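Local coordinates for nitrogen regulatory protein P-II (Thiomonas intermedia, PDB 5D4N) that binds adenine nucleotides as a PII-like trimer and probably acts as a bicarbonate-responsive regulator linked to carboxysomes, at residues L9-I15 with V92-I98; A69-E73 with P103-R107; Y36-L42 with A62-A68. One frame throughout, in Å; residues are numbered along the deposited sequence.

From the N terminus, strand 7-17 comes first. Its partner in interaction 1 is the last strand, 92-100, so this contact closes a loop over most of the chain. Helix 21-31 follows, then strand 36-46, which pairs with strand 63-70 in interaction 3. That shorter loop lies wholly within the span of interaction 1. Interaction 2 opens where strand 63-70 ends and runs into helix 72-88, and it closes at the C-terminal loop. It therefore crosses interaction 1 and follows interaction 3 in series. Strands 7-17 and 63-70 are neighbours, so all three contacts reach one antiparallel sheet. Interactions 2 and 3 both touch AMP.

Interaction 1 (L9-I15 with V92-I98); sequences LKKLEII and VVFVHDI. With ADP (adenosine-5'-diphosphate), chain D; ACT (acetate ion), chain G.
The His96 ring carries CE of Lys11 over one face, 4.3 Å from the ring centroid, a CH-pi contact. His96 and Phe94 lie on an antiparallel strand pair of the ferredoxin-like PII fold, which runs the full length of both segments. The Glu13 carboxylate lies at a slant to the His96 ring, its plane turned 57° from it, with CD 3.3 Å from His96 CE1. The Phe94 ring meets two groups at its edge, near its plane: OE1 of Glu13 and C2 of the ADP adenine, which lies 3.5 Å from Phe94 CZ. CD1 of Ile15 approaches that ring obliquely. Paired residues bond through their backbones at Leu9 and Ile98, Lys11 and His96, Glu13 and Phe94, and Ile15 and Val92. The oxygen of Lys11 takes two donors from opposite faces of its plane: His96 N, and His96 ND1 at 3.2 Å in a more bent bond. This second bond helps fix the imidazole's rotation. Lys11 bends at chi3 (75°), and its NZ forms a salt bridge to Glu13 OE2 (3.1 Å), on the anti side and out of the carboxylate plane. NZ also meets Glu13 and His96 of the third subunit. In turn, Glu13 OE1 and His96 NE2 bind Lys11 of the second subunit, so this polar cluster ties the trimer together. On the other sheet face, Leu12 lies beside Val95 and Ile14 beside Val93; Leu12 and Val93 touch helix 72-88. Val92 and Ile15 border the ADP pocket, with Val92 CG1 3.6 Å from ADP C8. At the far end Lys10 and Asp97 run side by side. In their salt bridge Lys10 NZ meets the syn lone pair of Asp97 OD1 at 2.6 Å.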
loop_
_atom_site.group_PDB
_atom_site.type_symbol
_atom_site.label_atom_id
_atom_site.label_comp_id
_atom_site.label_asym_id
_atom_site.label_seq_id
_atom_site.Cartn_x
_atom_site.Cartn_y
_atom_site.Cartn_z
ATOM N N LEU A 9 9.491 -11.864 -3.369
ATOM C CA LEU A 9 9.713 -11.462 -1.980
ATOM C C LEU A 9 8.327 -11.291 -1.371
ATOM O O LEU A 9 7.334 -11.368 -2.092
ATOM C CB LEU A 9 10.460 -10.118 -1.911
ATOM C CG LEU A 9 11.535 -9.934 -0.836
ATOM C CD1 LEU A 9 12.815 -10.715 -1.093
ATOM C CD2 LEU A 9 11.865 -8.465 -0.668
ATOM N N LYS A 10 8.256 -11.044 -0.065
ATOM C CA LYS A 10 6.964 -10.774 0.580
ATOM C C LYS A 10 6.970 -9.319 1.019
ATOM O O LYS A 10 8.052 -8.732 1.194
ATOM C CB LYS A 10 6.798 -11.695 1.800
ATOM C CG LYS A 10 6.760 -13.202 1.437
ATOM C CD LYS A 10 5.466 -13.606 0.740
ATOM C CE LYS A 10 5.546 -15.079 0.360
ATOM N NZ LYS A 10 4.278 -15.595 -0.181
ATOM N N LYS A 11 5.791 -8.700 1.139
ATOM C CA LYS A 11 5.727 -7.326 1.628
ATOM C C LYS A 11 4.650 -7.278 2.681
ATOM O O LYS A 11 3.492 -7.627 2.417
ATOM C CB LYS A 11 5.404 -6.332 0.516
ATOM C CG LYS A 11 5.671 -4.864 0.923
ATOM C CD LYS A 11 4.903 -3.881 0.051
ATOM C CE LYS A 11 3.435 -3.813 0.375
ATOM N NZ LYS A 11 2.766 -2.780 -0.493
ATOM N N LEU A 12 5.042 -6.877 3.882
ATOM C CA LEU A 12 4.057 -6.722 4.956
ATOM C C LEU A 12 3.556 -5.300 4.995
ATOM O O LEU A 12 4.319 -4.356 4.801
ATOM C CB LEU A 12 4.715 -7.003 6.320
ATOM C CG LEU A 12 5.401 -8.368 6.494
ATOM C CD1 LEU A 12 5.892 -8.528 7.935
ATOM C CD2 LEU A 12 4.494 -9.486 6.128
ATOM N N GLU A 13 2.267 -5.146 5.308
ATOM C CA GLU A 13 1.691 -3.845 5.657
ATOM C C GLU A 13 1.207 -4.054 7.097
ATOM O O GLU A 13 0.363 -4.927 7.332
ATOM C CB GLU A 13 0.494 -3.462 4.775
ATOM C CG GLU A 13 0.998 -3.064 3.392
ATOM C CD GLU A 13 -0.080 -2.666 2.399
ATOM O OE1 GLU A 13 -1.278 -2.894 2.671
ATOM O OE2 GLU A 13 0.291 -2.153 1.320
ATOM N N ILE A 14 1.818 -3.351 8.059
ATOM C CA ILE A 14 1.514 -3.545 9.491
ATOM C C ILE A 14 0.851 -2.267 9.956
ATOM O O ILE A 14 1.502 -1.222 9.959
ATOM C CB ILE A 14 2.811 -3.791 10.261
ATOM C CG1 ILE A 14 3.565 -5.011 9.694
ATOM C CG2 ILE A 14 2.503 -3.955 11.778
ATOM C CD1 ILE A 14 5.100 -4.997 10.065
ATOM N N ILE A 15 -0.436 -2.336 10.310
ATOM C CA ILE A 15 -1.183 -1.127 10.681
ATOM C C ILE A 15 -1.424 -1.172 12.161
ATOM O O ILE A 15 -1.984 -2.138 12.659
ATOM C CB ILE A 15 -2.501 -1.000 9.879
ATOM C CG1 ILE A 15 -2.191 -0.965 8.342
ATOM C CG2 ILE A 15 -3.266 0.257 10.361
ATOM C CD1 ILE A 15 -3.426 -1.188 7.394
ATOM N N VAL A 92 -3.597 -4.643 12.299
ATOM C CA VAL A 92 -3.657 -5.767 11.353
ATOM C C VAL A 92 -2.347 -5.895 10.601
ATOM O O VAL A 92 -1.581 -4.935 10.505
ATOM C CB VAL A 92 -4.816 -5.564 10.337
ATOM C CG1 VAL A 92 -6.207 -5.641 10.999
ATOM C CG2 VAL A 92 -4.651 -4.241 9.584
ATOM N N VAL A 93 -2.099 -7.097 10.068
ATOM C CA VAL A 93 -0.944 -7.345 9.201
ATOM C C VAL A 93 -1.419 -7.984 7.914
ATOM O O VAL A 93 -2.103 -9.036 7.940
ATOM C CB VAL A 93 0.190 -8.178 9.841
ATOM C CG1 VAL A 93 1.359 -8.338 8.854
ATOM C CG2 VAL A 93 0.682 -7.534 11.132
ATOM N N PHE A 94 -1.050 -7.362 6.771
ATOM C CA PHE A 94 -1.396 -7.906 5.464
ATOM C C PHE A 94 -0.123 -8.391 4.810
ATOM O O PHE A 94 0.830 -7.606 4.679
ATOM C CB PHE A 94 -2.052 -6.847 4.593
ATOM C CG PHE A 94 -3.285 -6.188 5.166
ATOM C CD1 PHE A 94 -4.206 -6.922 5.915
ATOM C CD2 PHE A 94 -3.518 -4.827 4.974
ATOM C CE1 PHE A 94 -5.353 -6.305 6.458
ATOM C CE2 PHE A 94 -4.660 -4.226 5.491
ATOM C CZ PHE A 94 -5.579 -4.963 6.212
ATOM N N VAL A 95 -0.110 -9.643 4.381
ATOM C CA VAL A 95 1.091 -10.208 3.701
ATOM C C VAL A 95 0.838 -10.217 2.206
ATOM O O VAL A 95 -0.177 -10.757 1.765
ATOM C CB VAL A 95 1.422 -11.648 4.184
ATOM C CG1 VAL A 95 2.749 -12.124 3.547
ATOM C CG2 VAL A 95 1.482 -11.714 5.729
ATOM N N HIS A 96 1.746 -9.587 1.437
ATOM C CA HIS A 96 1.594 -9.521 -0.024
ATOM C C HIS A 96 2.745 -10.282 -0.673
ATOM O O HIS A 96 3.857 -10.370 -0.105
ATOM C CB HIS A 96 1.780 -8.051 -0.502
ATOM C CG HIS A 96 0.735 -7.091 -0.030
ATOM N ND1 HIS A 96 0.692 -6.676 1.287
ATOM C CD2 HIS A 96 -0.234 -6.442 -0.724
ATOM C CE1 HIS A 96 -0.323 -5.807 1.357
ATOM N NE2 HIS A 96 -0.892 -5.627 0.175
ATOM N N ASP A 97 2.523 -10.751 -1.901
ATOM C CA ASP A 97 3.589 -11.272 -2.730
ATOM C C ASP A 97 4.020 -10.082 -3.574
ATOM O O ASP A 97 3.179 -9.329 -4.086
ATOM C CB ASP A 97 3.069 -12.377 -3.655
ATOM C CG ASP A 97 2.925 -13.685 -2.926
ATOM O OD1 ASP A 97 3.810 -14.014 -2.147
ATOM O OD2 ASP A 97 1.979 -14.424 -3.225
ATOM N N ILE A 98 5.323 -9.878 -3.700
ATOM C CA ILE A 98 5.836 -8.861 -4.609
ATOM C C ILE A 98 7.039 -9.416 -5.343
ATOM O O ILE A 98 7.521 -10.509 -5.032
ATOM C CB ILE A 98 6.225 -7.537 -3.870
ATOM C CG1 ILE A 98 7.323 -7.807 -2.806
ATOM C CG2 ILE A 98 4.980 -6.853 -3.220
ATOM C CD1 ILE A 98 8.141 -6.547 -2.323
HETATM P PB ADP D . -10.245 -1.701 17.402
HETATM O O1B ADP D . -10.880 -2.947 17.703
HETATM O O2B ADP D . -9.459 -1.231 18.593
HETATM O O3B ADP D . -11.280 -0.648 17.074
HETATM P PA ADP D . -8.949 -3.013 15.028
HETATM O O1A ADP D . -7.832 -3.917 15.414
HETATM O O2A ADP D . -10.193 -3.830 14.615
HETATM O O3A ADP D . -9.256 -1.920 16.159
HETATM O "O5'" ADP D . -8.491 -2.150 13.773
HETATM C "C5'" ADP D . -7.444 -1.180 13.942
HETATM C "C4'" ADP D . -7.135 -0.542 12.612
HETATM O "O4'" ADP D . -6.703 -1.555 11.682
HETATM C "C3'" ADP D . -8.340 0.093 11.932
HETATM O "O3'" ADP D . -8.627 1.390 12.449
HETATM C "C2'" ADP D . -7.865 0.136 10.479
HETATM O "O2'" ADP D . -6.935 1.189 10.321
HETATM C "C1'" ADP D . -7.109 -1.193 10.364
HETATM N N9 ADP D . -7.954 -2.254 9.822
HETATM C C8 ADP D . -8.750 -3.131 10.514
HETATM N N7 ADP D . -9.494 -3.894 9.750
HETATM C C5 ADP D . -9.156 -3.501 8.464
HETATM C C6 ADP D . -9.564 -3.959 7.192
HETATM N N6 ADP D . -10.514 -4.892 7.011
HETATM N N1 ADP D . -8.969 -3.409 6.107
HETATM C C2 ADP D . -8.059 -2.445 6.287
HETATM N N3 ADP D . -7.620 -1.912 7.434
HETATM C C4 ADP D . -8.201 -2.499 8.492
HETATM C C ACT G . -4.092 -10.504 10.559
HETATM O O ACT G . -4.870 -11.443 10.951
HETATM O OXT ACT G . -4.183 -9.230 10.795
HETATM C CH3 ACT G . -2.891 -10.929 9.682
HETATM O O HOH W 1 6.416 -13.550 -3.565
#

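Interaction 2 (A69-E73 with P103-R107); sequences AVPEE and PIKFR. With AMP (adenosine monophosphate), chain F.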
loop_
_atom_site.group_PDB
_atom_site.type_symbol
_atom_site.label_atom_id
_atom_site.label_comp_id
_atom_site.label_asym_id
_atom_site.label_seq_id
_atom_site.Cartn_x
_atom_site.Cartn_y
_atom_site.Cartn_z
ATOM N N ALA A 69 9.354 -4.866 3.126
ATOM C CA ALA A 69 9.656 -5.932 2.172
ATOM C C ALA A 69 10.639 -6.859 2.854
ATOM O O ALA A 69 11.700 -6.429 3.332
ATOM C CB ALA A 69 10.285 -5.356 0.893
ATOM N N VAL A 70 10.273 -8.145 2.913
ATOM C CA VAL A 70 11.067 -9.157 3.610
ATOM C C VAL A 70 11.157 -10.442 2.806
ATOM O O VAL A 70 10.213 -10.799 2.105
ATOM C CB VAL A 70 10.462 -9.445 5.011
ATOM C CG1 VAL A 70 10.346 -8.177 5.839
ATOM C CG2 VAL A 70 9.092 -10.140 4.952
ATOM N N PRO A 71 12.254 -11.200 2.974
ATOM C CA PRO A 71 12.313 -12.535 2.360
ATOM C C PRO A 71 11.218 -13.410 2.995
ATOM O O PRO A 71 10.875 -13.210 4.170
ATOM C CB PRO A 71 13.700 -13.057 2.778
ATOM C CG PRO A 71 14.450 -11.873 3.273
ATOM C CD PRO A 71 13.446 -10.930 3.811
ATOM N N GLU A 72 10.669 -14.391 2.252
ATOM C CA GLU A 72 9.612 -15.250 2.770
ATOM C C GLU A 72 9.980 -15.923 4.112
ATOM O O GLU A 72 9.108 -16.063 4.972
ATOM C CB GLU A 72 9.164 -16.289 1.727
ATOM C CG GLU A 72 7.931 -17.075 2.175
ATOM C CD GLU A 72 7.372 -18.143 1.252
ATOM O OE1 GLU A 72 7.856 -18.268 0.104
ATOM O OE2 GLU A 72 6.426 -18.844 1.679
ATOM N N GLU A 73 11.268 -16.319 4.289
ATOM C CA GLU A 73 11.712 -16.979 5.525
ATOM C C GLU A 73 11.538 -16.137 6.802
ATOM O O GLU A 73 11.528 -16.694 7.905
ATOM C CB GLU A 73 13.136 -17.545 5.395
ATOM C CG GLU A 73 14.208 -16.536 5.005
ATOM C CD GLU A 73 14.485 -16.353 3.523
ATOM O OE1 GLU A 73 13.536 -16.456 2.706
ATOM O OE2 GLU A 73 15.636 -15.975 3.199
ATOM N N PRO A 103 17.490 -8.814 -4.758
ATOM C CA PRO A 103 17.312 -9.602 -3.518
ATOM C C PRO A 103 18.309 -9.274 -2.419
ATOM O O PRO A 103 17.913 -9.200 -1.250
ATOM C CB PRO A 103 17.459 -11.057 -3.965
ATOM C CG PRO A 103 17.306 -11.049 -5.418
ATOM C CD PRO A 103 17.548 -9.671 -5.959
ATOM N N ILE A 104 19.560 -8.952 -2.795
ATOM C CA ILE A 104 20.605 -8.620 -1.811
ATOM C C ILE A 104 20.228 -7.423 -0.931
ATOM O O ILE A 104 20.625 -7.357 0.229
ATOM C CB ILE A 104 21.963 -8.434 -2.550
ATOM C CG1 ILE A 104 22.451 -9.756 -3.233
ATOM C CG2 ILE A 104 23.046 -7.795 -1.689
ATOM C CD1 ILE A 104 22.057 -11.213 -2.545
ATOM N N LYS A 105 19.451 -6.490 -1.474
ATOM C CA LYS A 105 19.053 -5.315 -0.704
ATOM C C LYS A 105 18.085 -5.652 0.424
ATOM O O LYS A 105 17.887 -4.839 1.326
ATOM C CB LYS A 105 18.342 -4.325 -1.622
ATOM C CG LYS A 105 19.212 -3.253 -2.210
ATOM C CD LYS A 105 18.345 -2.083 -2.640
ATOM C CE LYS A 105 18.271 -0.984 -1.597
ATOM N NZ LYS A 105 18.107 0.335 -2.220
ATOM N N PHE A 106 17.429 -6.819 0.336
ATOM C CA PHE A 106 16.366 -7.208 1.255
ATOM C C PHE A 106 16.660 -8.413 2.132
ATOM O O PHE A 106 16.013 -8.592 3.160
ATOM C CB PHE A 106 15.088 -7.500 0.444
ATOM C CG PHE A 106 14.680 -6.331 -0.428
ATOM C CD1 PHE A 106 14.016 -5.235 0.119
ATOM C CD2 PHE A 106 15.058 -6.276 -1.771
ATOM C CE1 PHE A 106 13.718 -4.120 -0.662
ATOM C CE2 PHE A 106 14.748 -5.163 -2.559
ATOM C CZ PHE A 106 14.050 -4.103 -2.006
ATOM N N ARG A 107 17.602 -9.273 1.685
ATOM C CA ARG A 107 17.954 -10.556 2.316
ATOM C C ARG A 107 19.400 -10.465 2.747
ATOM O O ARG A 107 20.247 -10.119 1.927
ATOM C CB ARG A 107 17.790 -11.687 1.268
ATOM C CG ARG A 107 17.345 -13.046 1.802
ATOM C CD ARG A 107 17.089 -14.096 0.716
ATOM N NE ARG A 107 16.297 -13.609 -0.424
ATOM C CZ ARG A 107 15.100 -14.074 -0.777
ATOM N NH1 ARG A 107 14.518 -15.037 -0.072
ATOM N NH2 ARG A 107 14.480 -13.581 -1.841
HETATM P P AMP F . 17.885 2.436 0.864
HETATM O O1P AMP F . 18.370 1.150 1.520
HETATM O O2P AMP F . 18.765 3.589 1.309
HETATM O O3P AMP F . 17.709 2.342 -0.612
HETATM O "O5'" AMP F . 16.458 2.768 1.537
HETATM C "C5'" AMP F . 15.770 3.987 1.174
HETATM C "C4'" AMP F . 14.339 3.885 1.637
HETATM O "O4'" AMP F . 13.675 2.824 0.933
HETATM C "C3'" AMP F . 14.175 3.515 3.107
HETATM O "O3'" AMP F . 14.377 4.630 3.966
HETATM C "C2'" AMP F . 12.733 2.993 3.115
HETATM O "O2'" AMP F . 11.838 4.099 3.098
HETATM C "C1'" AMP F . 12.686 2.236 1.770
HETATM N N9 AMP F . 13.016 0.821 1.918
HETATM C C8 AMP F . 14.253 0.230 1.826
HETATM N N7 AMP F . 14.250 -1.055 2.084
HETATM C C5 AMP F . 12.924 -1.323 2.392
HETATM C C6 AMP F . 12.258 -2.505 2.770
HETATM N N6 AMP F . 12.881 -3.689 2.916
HETATM N N1 AMP F . 10.919 -2.431 2.973
HETATM C C2 AMP F . 10.299 -1.252 2.829
HETATM N N3 AMP F . 10.831 -0.062 2.514
HETATM C C4 AMP F . 12.152 -0.174 2.286
HETATM O O HOH W 2 14.264 -6.936 4.452
HETATM O O HOH W 3 11.157 -14.312 -0.641
#
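Ala69 and Phe106 meet beside the adenine of AMP, in the nucleotide site of this PII fold where the end of strand 63-70 faces the C-terminal loop. CB of Ala69 lies 3.8 Å from CD1 of Phe106 and approaches the ring obliquely. AMP N6 comes to the edge of that ring. The Ala69 backbone reads the base: its N gives a nearly straight bond (174°) to AMP N1 at 2.9 Å, and its O accepts from AMP N6. At the other end of the nucleotide, the bent chain of Lys105 brings NZ to AMP O3P at 2.6 Å. A water bridges Ala69 O and Phe106 O. Next comes Pro71, whose CG touches Arg107 CG at 3.5 Å. The two side chains slide past each other in opposite directions, and the proline lies over one face of the guanidinium. Glu73 comes to the guanidinium edge, OE1 3.3 Å from Arg107 NH1 in a long salt bridge, with the planes 34° apart.

Further out, Val92 of the third subunit packs on Phe106. CB of Lys105 sits over the rim of one face of the Phe106 ring. Pro103 O holds the turn, accepting from Phe106 N and, at 3.0 Å, from Arg107 N.

Interaction 3 (Y36-L42 with A62-A68); sequences YTIVGNL and ALIMIIA. With AMP (adenosine monophosphate), chain F.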
loop_
_atom_site.group_PDB
_atom_site.type_symbol
_atom_site.label_atom_id
_atom_site.label_comp_id
_atom_site.label_asym_id
_atom_site.label_seq_id
_atom_site.Cartn_x
_atom_site.Cartn_y
_atom_site.Cartn_z
ATOM N N TYR A 36 12.390 -0.433 6.067
ATOM C CA TYR A 36 10.952 -0.312 6.190
ATOM C C TYR A 36 10.562 1.112 5.888
ATOM O O TYR A 36 11.398 2.011 5.951
ATOM C CB TYR A 36 10.425 -0.774 7.579
ATOM C CG TYR A 36 11.076 -0.093 8.760
ATOM C CD1 TYR A 36 10.745 1.213 9.108
ATOM C CD2 TYR A 36 12.011 -0.762 9.543
ATOM C CE1 TYR A 36 11.328 1.833 10.220
ATOM C CE2 TYR A 36 12.592 -0.160 10.660
ATOM C CZ TYR A 36 12.262 1.145 10.979
ATOM O OH TYR A 36 12.825 1.746 12.076
ATOM N N THR A 37 9.292 1.303 5.493
ATOM C CA THR A 37 8.761 2.627 5.196
ATOM C C THR A 37 7.521 2.847 6.042
ATOM O O THR A 37 6.726 1.933 6.160
ATOM C CB THR A 37 8.418 2.694 3.695
ATOM O OG1 THR A 37 9.639 2.533 2.948
ATOM C CG2 THR A 37 7.774 4.034 3.314
ATOM N N ILE A 38 7.367 4.028 6.627
ATOM C CA ILE A 38 6.234 4.287 7.524
ATOM C C ILE A 38 5.358 5.374 6.951
ATOM O O ILE A 38 5.840 6.466 6.612
ATOM C CB ILE A 38 6.727 4.638 8.942
ATOM C CG1 ILE A 38 7.683 3.536 9.497
ATOM C CG2 ILE A 38 5.501 4.832 9.876
ATOM C CD1 ILE A 38 8.205 3.753 10.878
ATOM N N VAL A 39 4.068 5.042 6.779
ATOM C CA VAL A 39 3.043 5.974 6.304
ATOM C C VAL A 39 2.373 6.450 7.593
ATOM O O VAL A 39 1.794 5.655 8.333
ATOM C CB VAL A 39 2.026 5.282 5.369
ATOM C CG1 VAL A 39 1.045 6.309 4.807
ATOM C CG2 VAL A 39 2.740 4.525 4.227
ATOM N N GLY A 40 2.448 7.743 7.853
ATOM C CA GLY A 40 1.923 8.247 9.110
ATOM C C GLY A 40 0.567 8.892 9.001
ATOM O O GLY A 40 0.021 9.032 7.900
ATOM N N ASN A 41 0.032 9.318 10.190
ATOM C CA ASN A 41 -1.215 10.068 10.341
ATOM C C ASN A 41 -2.383 9.427 9.571
ATOM O O ASN A 41 -3.057 10.060 8.768
ATOM C CB ASN A 41 -0.997 11.547 9.925
ATOM C CG ASN A 41 -2.115 12.483 10.342
ATOM O OD1 ASN A 41 -2.477 12.577 11.521
ATOM N ND2 ASN A 41 -2.687 13.196 9.377
ATOM N N LEU A 42 -2.603 8.160 9.806
ATOM C CA LEU A 42 -3.698 7.473 9.126
ATOM C C LEU A 42 -4.969 7.602 9.910
ATOM O O LEU A 42 -4.946 7.986 11.086
ATOM C CB LEU A 42 -3.343 6.008 9.029
ATOM C CG LEU A 42 -2.092 5.710 8.216
ATOM C CD1 LEU A 42 -1.876 4.226 8.186
ATOM C CD2 LEU A 42 -2.232 6.261 6.776
ATOM N N ALA A 62 -1.137 8.866 16.348
ATOM C CA ALA A 62 -2.012 8.474 15.249
ATOM C C ALA A 62 -1.634 7.097 14.673
ATOM O O ALA A 62 -0.478 6.651 14.839
ATOM C CB ALA A 62 -1.980 9.534 14.144
ATOM N N LEU A 63 -2.607 6.423 14.033
ATOM C CA LEU A 63 -2.336 5.144 13.366
ATOM C C LEU A 63 -1.245 5.333 12.345
ATOM O O LEU A 63 -1.145 6.389 11.714
ATOM C CB LEU A 63 -3.552 4.576 12.600
ATOM C CG LEU A 63 -4.687 3.945 13.371
ATOM C CD1 LEU A 63 -5.793 3.566 12.394
ATOM C CD2 LEU A 63 -4.249 2.697 14.129
ATOM N N ILE A 64 -0.426 4.302 12.177
ATOM C CA ILE A 64 0.616 4.305 11.155
ATOM C C ILE A 64 0.553 2.989 10.395
ATOM O O ILE A 64 -0.032 2.007 10.878
ATOM C CB ILE A 64 2.050 4.502 11.760
ATOM C CG1 ILE A 64 2.416 3.323 12.728
ATOM C CG2 ILE A 64 2.198 5.853 12.428
ATOM C CD1 ILE A 64 3.859 3.318 13.202
ATOM N N MET A 65 1.166 2.961 9.213
ATOM C CA MET A 65 1.303 1.727 8.459
ATOM C C MET A 65 2.764 1.548 8.176
ATOM O O MET A 65 3.394 2.433 7.569
ATOM C CB MET A 65 0.514 1.750 7.135
ATOM C CG MET A 65 0.722 0.484 6.347
ATOM S SD MET A 65 -0.373 0.339 4.902
ATOM C CE MET A 65 0.203 1.749 3.887
ATOM N N ILE A 66 3.318 0.424 8.633
ATOM C CA ILE A 66 4.730 0.131 8.383
ATOM C C ILE A 66 4.742 -0.830 7.205
ATOM O O ILE A 66 4.094 -1.890 7.265
ATOM C CB ILE A 66 5.385 -0.510 9.628
ATOM C CG1 ILE A 66 5.312 0.457 10.813
ATOM C CG2 ILE A 66 6.847 -0.872 9.279
ATOM C CD1 ILE A 66 5.729 -0.198 12.186
ATOM N N ILE A 67 5.477 -0.467 6.141
ATOM C CA ILE A 67 5.573 -1.294 4.949
ATOM C C ILE A 67 6.947 -1.924 5.027
ATOM O O ILE A 67 7.952 -1.205 5.097
ATOM C CB ILE A 67 5.465 -0.424 3.659
ATOM C CG1 ILE A 67 4.106 0.283 3.574
ATOM C CG2 ILE A 67 5.733 -1.287 2.413
ATOM C CD1 ILE A 67 4.111 1.403 2.479
ATOM N N ALA A 68 7.004 -3.255 4.992
ATOM C CA ALA A 68 8.282 -3.912 5.108
ATOM C C ALA A 68 8.430 -5.032 4.109
ATOM O O ALA A 68 7.702 -6.021 4.203
ATOM C CB ALA A 68 8.462 -4.438 6.538
HETATM P P AMP F . 17.885 2.436 0.864
HETATM O O1P AMP F . 18.370 1.150 1.520
HETATM O O2P AMP F . 18.765 3.589 1.309
HETATM O O3P AMP F . 17.709 2.342 -0.612
HETATM O "O5'" AMP F . 16.458 2.768 1.537
HETATM C "C5'" AMP F . 15.770 3.987 1.174
HETATM C "C4'" AMP F . 14.339 3.885 1.637
HETATM O "O4'" AMP F . 13.675 2.824 0.933
HETATM C "C3'" AMP F . 14.175 3.515 3.107
HETATM O "O3'" AMP F . 14.377 4.630 3.966
HETATM C "C2'" AMP F . 12.733 2.993 3.115
HETATM O "O2'" AMP F . 11.838 4.099 3.098
HETATM C "C1'" AMP F . 12.686 2.236 1.770
HETATM N N9 AMP F . 13.016 0.821 1.918
HETATM C C8 AMP F . 14.253 0.230 1.826
HETATM N N7 AMP F . 14.250 -1.055 2.084
HETATM C C5 AMP F . 12.924 -1.323 2.392
HETATM C C6 AMP F . 12.258 -2.505 2.770
HETATM N N6 AMP F . 12.881 -3.689 2.916
HETATM N N1 AMP F . 10.919 -2.431 2.973
HETATM C C2 AMP F . 10.299 -1.252 2.829
HETATM N N3 AMP F . 10.831 -0.062 2.514
HETATM C C4 AMP F . 12.152 -0.174 2.286
HETATM O O HOH W 4 -5.107 7.398 13.666
#
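Thr37 and Ile67 pair through their backbones in the central antiparallel sheet of the PII fold, where strand 36-46 runs beside strand 63-70. Four bonds join two hydrogen-bonded pairs, Thr37 with Ile67 and Val39 with Met65. Ile67 N to Thr37 O is the shortest, at 2.7 Å. The chain then turns a corner at Asn41. Beyond it Leu42 N bonds to Leu63 O at 3.0 Å. A water there receives the N-H of Leu63 and donates to Leu42 O.

Apolar contacts fill both faces of the sheet. On the face toward helix 21-31, CG1 of Ile38 lies alongside CG1 of Ile66, while its CG2 touches CB of Ile64. CB of Tyr36 touches Ile66 CG2 at 4.0 Å. On the other face, CG2 of Val39 meets both Met65 CE and Ile67 CD1. The bend of Met65 at chi3 (64°) brings its methyl to that valine. Leu42 CD1 packs on Met65 CB at 3.6 Å. This face is buried against the other subunits: Val39 packs on Val39 of the second subunit, and Ile67 on Phe94 of the third. Residues 36-38 also pair with a strand of the third subunit, so the sheet runs on across the interface.

Polar contacts with AMP gather at Thr37. Its OG1 stands anti to the carbonyl carbon (chi1 -63°) and faces the nucleotide. It donates to AMP N3 at 2.9 Å and accepts from the ribose O2' of AMP at 2.7 Å.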